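Local coordinates for protein ferredoxin component of dioxygenase (Sphingobium yanoikuyae, PDB 2I7F) that probably carries electrons through its Rieske-type [2Fe-2S] cluster to the terminal oxygenase of a biphenyl 2,3-dioxygenase system, at residues G48-T53 and E63-G68. Numbering follows the deposited sequence.
With FES (Fe2/s2 (inorganic) cluster), chain D.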
ATOM      1  N   GLY A  48     -10.976 -10.145   1.296  1.00 16.24           N
ATOM      2  CA  GLY A  48     -10.640 -11.390   1.950  1.00 16.15           C
ATOM      3  C   GLY A  48      -9.257 -11.427   2.551  1.00 16.01           C
ATOM      4  O   GLY A  48      -8.642 -10.400   2.797  1.00 16.60           O
ATOM      5  N   ASN A  49      -8.779 -12.637   2.825  1.00 15.42           N
ATOM      6  CA  ASN A  49      -7.511 -12.825   3.505  1.00 15.47           C
ATOM      7  C   ASN A  49      -6.406 -13.019   2.454  1.00 14.96           C
ATOM      8  O   ASN A  49      -5.981 -14.131   2.180  1.00 14.86           O
ATOM      9  CB  ASN A  49      -7.581 -14.036   4.456  1.00 15.44           C
ATOM     10  CG  ASN A  49      -8.466 -13.810   5.670  1.00 16.84           C
ATOM     11  OD1 ASN A  49      -8.456 -12.759   6.278  1.00 16.03           O
ATOM     12  ND2 ASN A  49      -9.233 -14.847   6.040  1.00 17.12           N
ATOM     13  N   ALA A  50      -5.997 -11.909   1.828  1.00 15.19           N
ATOM     14  CA  ALA A  50      -4.855 -11.838   0.939  1.00 14.91           C
ATOM     15  C   ALA A  50      -4.157 -10.523   1.232  1.00 14.87           C
ATOM     16  O   ALA A  50      -4.790  -9.580   1.724  1.00 14.60           O
ATOM     17  CB  ALA A  50      -5.285 -11.886  -0.497  1.00 15.13           C
ATOM     18  N   MET A  51      -2.861 -10.475   0.951  1.00 13.82           N
ATOM     19  CA  MET A  51      -2.069  -9.242   1.069  1.00 14.25           C
ATOM     20  C   MET A  51      -1.856  -8.636  -0.293  1.00 14.28           C
ATOM     21  O   MET A  51      -1.415  -9.328  -1.218  1.00 15.03           O
ATOM     22  CB  MET A  51      -0.708  -9.489   1.721  1.00 14.04           C
ATOM     23  CG  MET A  51      -0.765  -9.833   3.247  1.00 13.10           C
ATOM     24  SD  MET A  51      -1.663  -8.658   4.265  1.00 15.90           S
ATOM     25  CE  MET A  51      -1.598  -9.426   5.848  1.00 11.11           C
ATOM     26  N   LEU A  52      -2.123  -7.339  -0.405  1.00 14.31           N
ATOM     27  CA  LEU A  52      -1.975  -6.657  -1.672  1.00 15.37           C
ATOM     28  C   LEU A  52      -0.528  -6.641  -2.196  1.00 16.11           C
ATOM     29  O   LEU A  52      -0.317  -6.708  -3.395  1.00 16.88           O
ATOM     30  CB  LEU A  52      -2.554  -5.260  -1.608  1.00 15.08           C
ATOM     31  CG  LEU A  52      -4.040  -5.155  -1.369  1.00 14.70           C
ATOM     32  CD1 LEU A  52      -4.331  -3.677  -1.209  1.00 10.54           C
ATOM     33  CD2 LEU A  52      -4.847  -5.808  -2.558  1.00  8.63           C
ATOM     34  N   THR A  53       0.459  -6.653  -1.299  1.00 16.61           N
ATOM     35  CA  THR A  53       1.879  -6.684  -1.709  1.00 15.71           C
ATOM     36  C   THR A  53       2.236  -8.010  -2.410  1.00 15.89           C
ATOM     37  O   THR A  53       3.241  -8.054  -3.127  1.00 15.75           O
ATOM     38  CB  THR A  53       2.838  -6.472  -0.522  1.00 16.43           C
ATOM     39  OG1 THR A  53       2.586  -7.494   0.451  1.00 14.96           O
ATOM     40  CG2 THR A  53       2.684  -5.078   0.070  1.00 14.87           C
ATOM     41  N   GLU A  63      -3.555  -5.024  -7.978  1.00 18.15           N
ATOM     42  CA  GLU A  63      -4.511  -6.122  -8.081  1.00 17.55           C
ATOM     43  C   GLU A  63      -4.260  -7.177  -6.991  1.00 17.14           C
ATOM     44  O   GLU A  63      -3.119  -7.596  -6.755  1.00 16.97           O
ATOM     45  CB  GLU A  63      -4.447  -6.764  -9.470  1.00 18.25           C
ATOM     46  CG  GLU A  63      -5.597  -7.794  -9.729  1.00 20.08           C
ATOM     47  CD  GLU A  63      -5.562  -8.320 -11.155  1.00 19.73           C
ATOM     48  OE1 GLU A  63      -4.865  -7.674 -11.967  1.00 27.81           O
ATOM     49  OE2 GLU A  63      -6.231  -9.344 -11.480  1.00 24.34           O
ATOM     50  N   CYS A  64      -5.332  -7.588  -6.325  1.00 15.98           N
ATOM     51  CA  CYS A  64      -5.261  -8.592  -5.299  1.00 16.56           C
ATOM     52  C   CYS A  64      -4.839  -9.937  -5.910  1.00 16.93           C
ATOM     53  O   CYS A  64      -5.196 -10.236  -7.073  1.00 16.21           O
ATOM     54  CB  CYS A  64      -6.631  -8.714  -4.621  1.00 16.35           C
ATOM     55  SG  CYS A  64      -6.695  -9.888  -3.247  1.00 15.88           S
ATOM     56  N   PRO A  65      -4.055 -10.754  -5.151  1.00 16.68           N
ATOM     57  CA  PRO A  65      -3.739 -12.095  -5.622  1.00 16.52           C
ATOM     58  C   PRO A  65      -4.927 -13.063  -5.805  1.00 16.01           C
ATOM     59  O   PRO A  65      -4.773 -14.114  -6.428  1.00 16.67           O
ATOM     60  CB  PRO A  65      -2.737 -12.612  -4.567  1.00 16.88           C
ATOM     61  CG  PRO A  65      -2.906 -11.811  -3.410  1.00 17.58           C
ATOM     62  CD  PRO A  65      -3.386 -10.454  -3.869  1.00 16.88           C
ATOM     63  N   PHE A  66      -6.085 -12.729  -5.240  1.00 16.98           N
ATOM     64  CA  PHE A  66      -7.334 -13.491  -5.438  1.00 16.31           C
ATOM     65  C   PHE A  66      -8.352 -12.678  -6.252  1.00 16.69           C
ATOM     66  O   PHE A  66      -8.345 -11.439  -6.235  1.00 16.53           O
ATOM     67  CB  PHE A  66      -8.016 -13.794  -4.102  1.00 16.19           C
ATOM     68  CG  PHE A  66      -7.437 -14.947  -3.316  1.00 15.16           C
ATOM     69  CD1 PHE A  66      -7.104 -16.147  -3.923  1.00 12.86           C
ATOM     70  CD2 PHE A  66      -7.337 -14.862  -1.953  1.00 14.30           C
ATOM     71  CE1 PHE A  66      -6.648 -17.212  -3.165  1.00 15.11           C
ATOM     72  CE2 PHE A  66      -6.874 -15.925  -1.190  1.00 15.49           C
ATOM     73  CZ  PHE A  66      -6.541 -17.113  -1.801  1.00 15.29           C
ATOM     74  N   HIS A  67      -9.161 -13.410  -7.009  1.00 16.07           N
ATOM     75  CA  HIS A  67     -10.519 -13.008  -7.497  1.00 16.76           C
ATOM     76  C   HIS A  67     -10.544 -11.935  -8.602  1.00 16.80           C
ATOM     77  O   HIS A  67     -11.613 -11.627  -9.150  1.00 16.76           O
ATOM     78  CB  HIS A  67     -11.479 -12.585  -6.371  1.00 17.38           C
ATOM     79  CG  HIS A  67     -11.506 -13.492  -5.173  1.00 17.14           C
ATOM     80  ND1 HIS A  67     -11.335 -13.017  -3.892  1.00 15.40           N
ATOM     81  CD2 HIS A  67     -11.743 -14.819  -5.047  1.00 18.12           C
ATOM     82  CE1 HIS A  67     -11.420 -14.019  -3.034  1.00 18.36           C
ATOM     83  NE2 HIS A  67     -11.667 -15.124  -3.707  1.00 16.95           N
ATOM     84  N   GLY A  68      -9.384 -11.355  -8.898  1.00 15.23           N
ATOM     85  CA  GLY A  68      -9.299 -10.281  -9.859  1.00 15.87           C
ATOM     86  C   GLY A  68      -9.614  -8.910  -9.288  1.00 15.62           C
ATOM     87  O   GLY A  68      -9.739  -7.946 -10.036  1.00 16.48           O
TER
HETATM   88 FE1  FES D 501     -10.964 -11.178  -2.888  1.00 17.77          FE
HETATM   89 FE2  FES D 501      -8.775  -9.541  -2.500  1.00 18.55          FE
HETATM   90  S1  FES D 501     -10.330  -9.467  -4.082  1.00 19.86           S
HETATM   91  S2  FES D 501      -9.449 -11.303  -1.277  1.00 19.06           S
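Leu52 and Ala50 face Cys64 and Pro65 where residues 49-52 and 63-66 run nearly antiparallel, at 157° to each other, with the CA atoms of Leu52 and Cys64 5.3 Å from each other. The Ala50 methyl sits at the centre of the apolar contact: its CB lies 3.7 Å from Cys64 SG, 3.8 Å from Pro65 CG and 3.9 Å from Phe66 CD2, meeting the phenyl ring obliquely. Pro65 lays CG and CD against the Met51 carbonyl, with Met51 O 3.5 Å from Pro65 CD; an alanine here would probably open a gap beside Ala50 CB and that carbonyl. Further along, Leu52 CD2 reaches the CA and CB of Cys64. Cys64 ligates iron FE2 through SG at 2.2 Å; its chi1 of -177° swings the sulfur away from its own backbone N and beside its carbonyl carbon, where it accepts a nearly straight hydrogen bond from Phe66 N (168°), which probably tempers its negative charge. Phe66 turns a ring edge to the bridging sulfide S2 and to Asn49 O, while His67 ND1 binds FE1 at 2.1 Å. Cys45 and His47 complete the two-Cys, two-His ligation characteristic of a Rieske centre. The contact thus joins the two cluster-binding loops, one leading from strand 37-42 to strand 56-58, the other from strand 61-63 to strand 70-72, and Leu52 also packs on Tyr32 of strand 29-34 in the larger sheet.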